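Side-chain contact in StAR-related lipid transfer protein 5 (Homo sapiens, PDB 2R55), which probably binds cholesterol or other sterols and may take part in transporting lipids within the cell: residues A[67-72]-A[206-211]. Numbering follows the deposited sequence.
Sequences NLYRGE and VVDSFF
Tyr69 of the strand turns one face of its ring to the helix, and the CB of Phe211 sits against that face. The evidence for a CH-pi contact is geometric: Phe211 CB lies 3.6 Å from the centroid of the Tyr69 ring, only 19° off the ring normal. It is shifted toward the rim, so its closest partner is Tyr69 CE1, at 3.4 Å. The two rings meet obliquely, their planes 31° apart and their centroids 5.4 Å apart, with the Phe211 ring running off past the tyrosine while its CB stays over the face. The CB of Tyr69 points at the helix, and with CG anti to the carbonyl carbon (chi1 -71°) the ring presents its face to Phe211. At the polar margin, Asp208 OD1 comes 3.7 Å from Asn67 ND2 and 4.1 Å from Tyr69 OH. Both separations exceed hydrogen-bonding length, so any attraction from the carboxylate is probably weak and long-range. Behind this first shell, backbone hydrogen bonds to Phe194 fix Tyr69 in the sheet, and its side chain also touches Trp58 of strand 54-60. On the helix side, Phe210 CD2 lies over the centre of one face of the Phe211 ring, 3.7 Å above its plane, and Thr196 of strand 188-197 touches Phe211 as well. Cutting Tyr69 back to an alanine is likely to leave Phe211 CB without its aromatic face and to open a gap between strand and helix. The contact thus lays the beginning of helix 204-227, the C-terminal helix that in START domains packs over the curved sheet around the lipid cavity, against strand 67-75. With no hydrogen bond joining the two segments, their adhesion here rests mainly on apolar packing, chiefly the CH-pi contact of Phe211 CB with the Tyr69 ring.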
loop_
_atom_site.group_PDB
_atom_site.type_symbol
_atom_site.label_atom_id
_atom_site.label_comp_id
_atom_site.label_asym_id
_atom_site.label_seq_id
_atom_site.Cartn_x
_atom_site.Cartn_y
_atom_site.Cartn_z
ATOM N N ASN A 67 -13.057 -2.182 5.250
ATOM C CA ASN A 67 -12.385 -1.172 6.055
ATOM C C ASN A 67 -11.168 -0.535 5.389
ATOM O O ASN A 67 -10.639 -1.056 4.406
ATOM C CB ASN A 67 -11.970 -1.770 7.398
ATOM C CG ASN A 67 -13.148 -2.357 8.183
ATOM O OD1 ASN A 67 -14.213 -1.748 8.316
ATOM N ND2 ASN A 67 -12.937 -3.537 8.733
ATOM N N LEU A 68 -10.724 0.590 5.945
ATOM C CA LEU A 68 -9.458 1.205 5.579
ATOM C C LEU A 68 -8.547 1.113 6.782
ATOM O O LEU A 68 -8.974 1.403 7.900
ATOM C CB LEU A 68 -9.687 2.669 5.178
ATOM C CG LEU A 68 -8.573 3.716 5.092
ATOM C CD1 LEU A 68 -7.561 3.402 3.994
ATOM C CD2 LEU A 68 -9.164 5.139 4.897
ATOM N N TYR A 69 -7.291 0.732 6.545
ATOM C CA TYR A 69 -6.300 0.501 7.600
ATOM C C TYR A 69 -5.166 1.519 7.527
ATOM O O TYR A 69 -4.698 1.860 6.430
ATOM C CB TYR A 69 -5.738 -0.936 7.518
ATOM C CG TYR A 69 -6.743 -1.977 7.942
ATOM C CD1 TYR A 69 -7.596 -2.577 7.011
ATOM C CD2 TYR A 69 -6.867 -2.343 9.280
ATOM C CE1 TYR A 69 -8.554 -3.524 7.409
ATOM C CE2 TYR A 69 -7.815 -3.291 9.691
ATOM C CZ TYR A 69 -8.652 -3.872 8.750
ATOM O OH TYR A 69 -9.584 -4.786 9.162
ATOM N N ARG A 70 -4.722 1.985 8.694
ATOM C CA ARG A 70 -3.738 3.034 8.797
ATOM C C ARG A 70 -2.585 2.575 9.683
ATOM O O ARG A 70 -2.779 2.241 10.862
ATOM C CB ARG A 70 -4.399 4.273 9.392
ATOM C CG ARG A 70 -3.463 5.466 9.694
ATOM C CD ARG A 70 -4.034 6.292 10.821
ATOM N NE ARG A 70 -3.579 7.674 10.796
ATOM C CZ ARG A 70 -2.412 8.093 11.282
ATOM N NH1 ARG A 70 -1.546 7.229 11.821
ATOM N NH2 ARG A 70 -2.097 9.381 11.207
ATOM N N GLY A 71 -1.396 2.549 9.096
ATOM C CA GLY A 71 -0.175 2.220 9.812
ATOM C C GLY A 71 0.660 3.470 10.024
ATOM O O GLY A 71 0.816 4.286 9.112
ATOM N N GLU A 72 1.184 3.627 11.229
ATOM C CA GLU A 72 2.107 4.714 11.511
ATOM C C GLU A 72 3.313 4.200 12.301
ATOM O O GLU A 72 3.179 3.373 13.223
ATOM C CB GLU A 72 1.395 5.872 12.227
ATOM C CG GLU A 72 2.319 6.952 12.805
ATOM C CD GLU A 72 1.699 8.355 12.812
ATOM O OE1 GLU A 72 0.459 8.490 13.008
ATOM O OE2 GLU A 72 2.469 9.326 12.612
ATOM N N VAL A 206 -12.218 -13.726 9.003
ATOM C CA VAL A 206 -10.965 -14.090 8.350
ATOM C C VAL A 206 -10.257 -12.808 7.967
ATOM O O VAL A 206 -9.150 -12.541 8.434
ATOM C CB VAL A 206 -11.194 -14.975 7.094
ATOM C CG1 VAL A 206 -9.957 -14.991 6.196
ATOM C CG2 VAL A 206 -11.600 -16.396 7.493
ATOM N N VAL A 207 -10.919 -12.016 7.130
ATOM C CA VAL A 207 -10.383 -10.735 6.644
ATOM C C VAL A 207 -10.008 -9.774 7.802
ATOM O O VAL A 207 -8.909 -9.197 7.809
ATOM C CB VAL A 207 -11.385 -10.056 5.651
ATOM C CG1 VAL A 207 -10.886 -8.686 5.204
ATOM C CG2 VAL A 207 -11.653 -10.954 4.445
ATOM N N ASP A 208 -10.910 -9.636 8.780
ATOM C CA ASP A 208 -10.688 -8.775 9.939
ATOM C C ASP A 208 -9.458 -9.135 10.789
ATOM O O ASP A 208 -8.870 -8.269 11.437
ATOM C CB ASP A 208 -11.948 -8.691 10.803
ATOM C CG ASP A 208 -13.037 -7.799 10.193
ATOM O OD1 ASP A 208 -12.849 -7.263 9.077
ATOM O OD2 ASP A 208 -14.094 -7.635 10.844
ATOM N N SER A 209 -9.056 -10.398 10.787
ATOM C CA SER A 209 -7.861 -10.798 11.537
ATOM C C SER A 209 -6.591 -10.496 10.747
ATOM O O SER A 209 -5.573 -10.061 11.309
ATOM C CB SER A 209 -7.912 -12.291 11.883
ATOM O OG SER A 209 -9.217 -12.665 12.283
ATOM N N PHE A 210 -6.672 -10.729 9.441
ATOM C CA PHE A 210 -5.519 -10.677 8.569
ATOM C C PHE A 210 -4.889 -9.287 8.506
ATOM O O PHE A 210 -3.733 -9.122 8.826
ATOM C CB PHE A 210 -5.902 -11.191 7.169
ATOM C CG PHE A 210 -4.843 -10.981 6.126
ATOM C CD1 PHE A 210 -3.727 -11.810 6.067
ATOM C CD2 PHE A 210 -4.959 -9.938 5.203
ATOM C CE1 PHE A 210 -2.738 -11.601 5.100
ATOM C CE2 PHE A 210 -3.973 -9.717 4.233
ATOM C CZ PHE A 210 -2.869 -10.547 4.180
ATOM N N PHE A 211 -5.663 -8.295 8.097
ATOM C CA PHE A 211 -5.137 -6.951 7.842
ATOM C C PHE A 211 -4.338 -6.254 8.948
ATOM O O PHE A 211 -3.216 -5.835 8.678
ATOM C CB PHE A 211 -6.220 -6.047 7.276
ATOM C CG PHE A 211 -6.534 -6.349 5.867
ATOM C CD1 PHE A 211 -5.541 -6.224 4.893
ATOM C CD2 PHE A 211 -7.798 -6.796 5.503
ATOM C CE1 PHE A 211 -5.803 -6.522 3.578
ATOM C CE2 PHE A 211 -8.076 -7.091 4.188
ATOM C CZ PHE A 211 -7.070 -6.960 3.215
#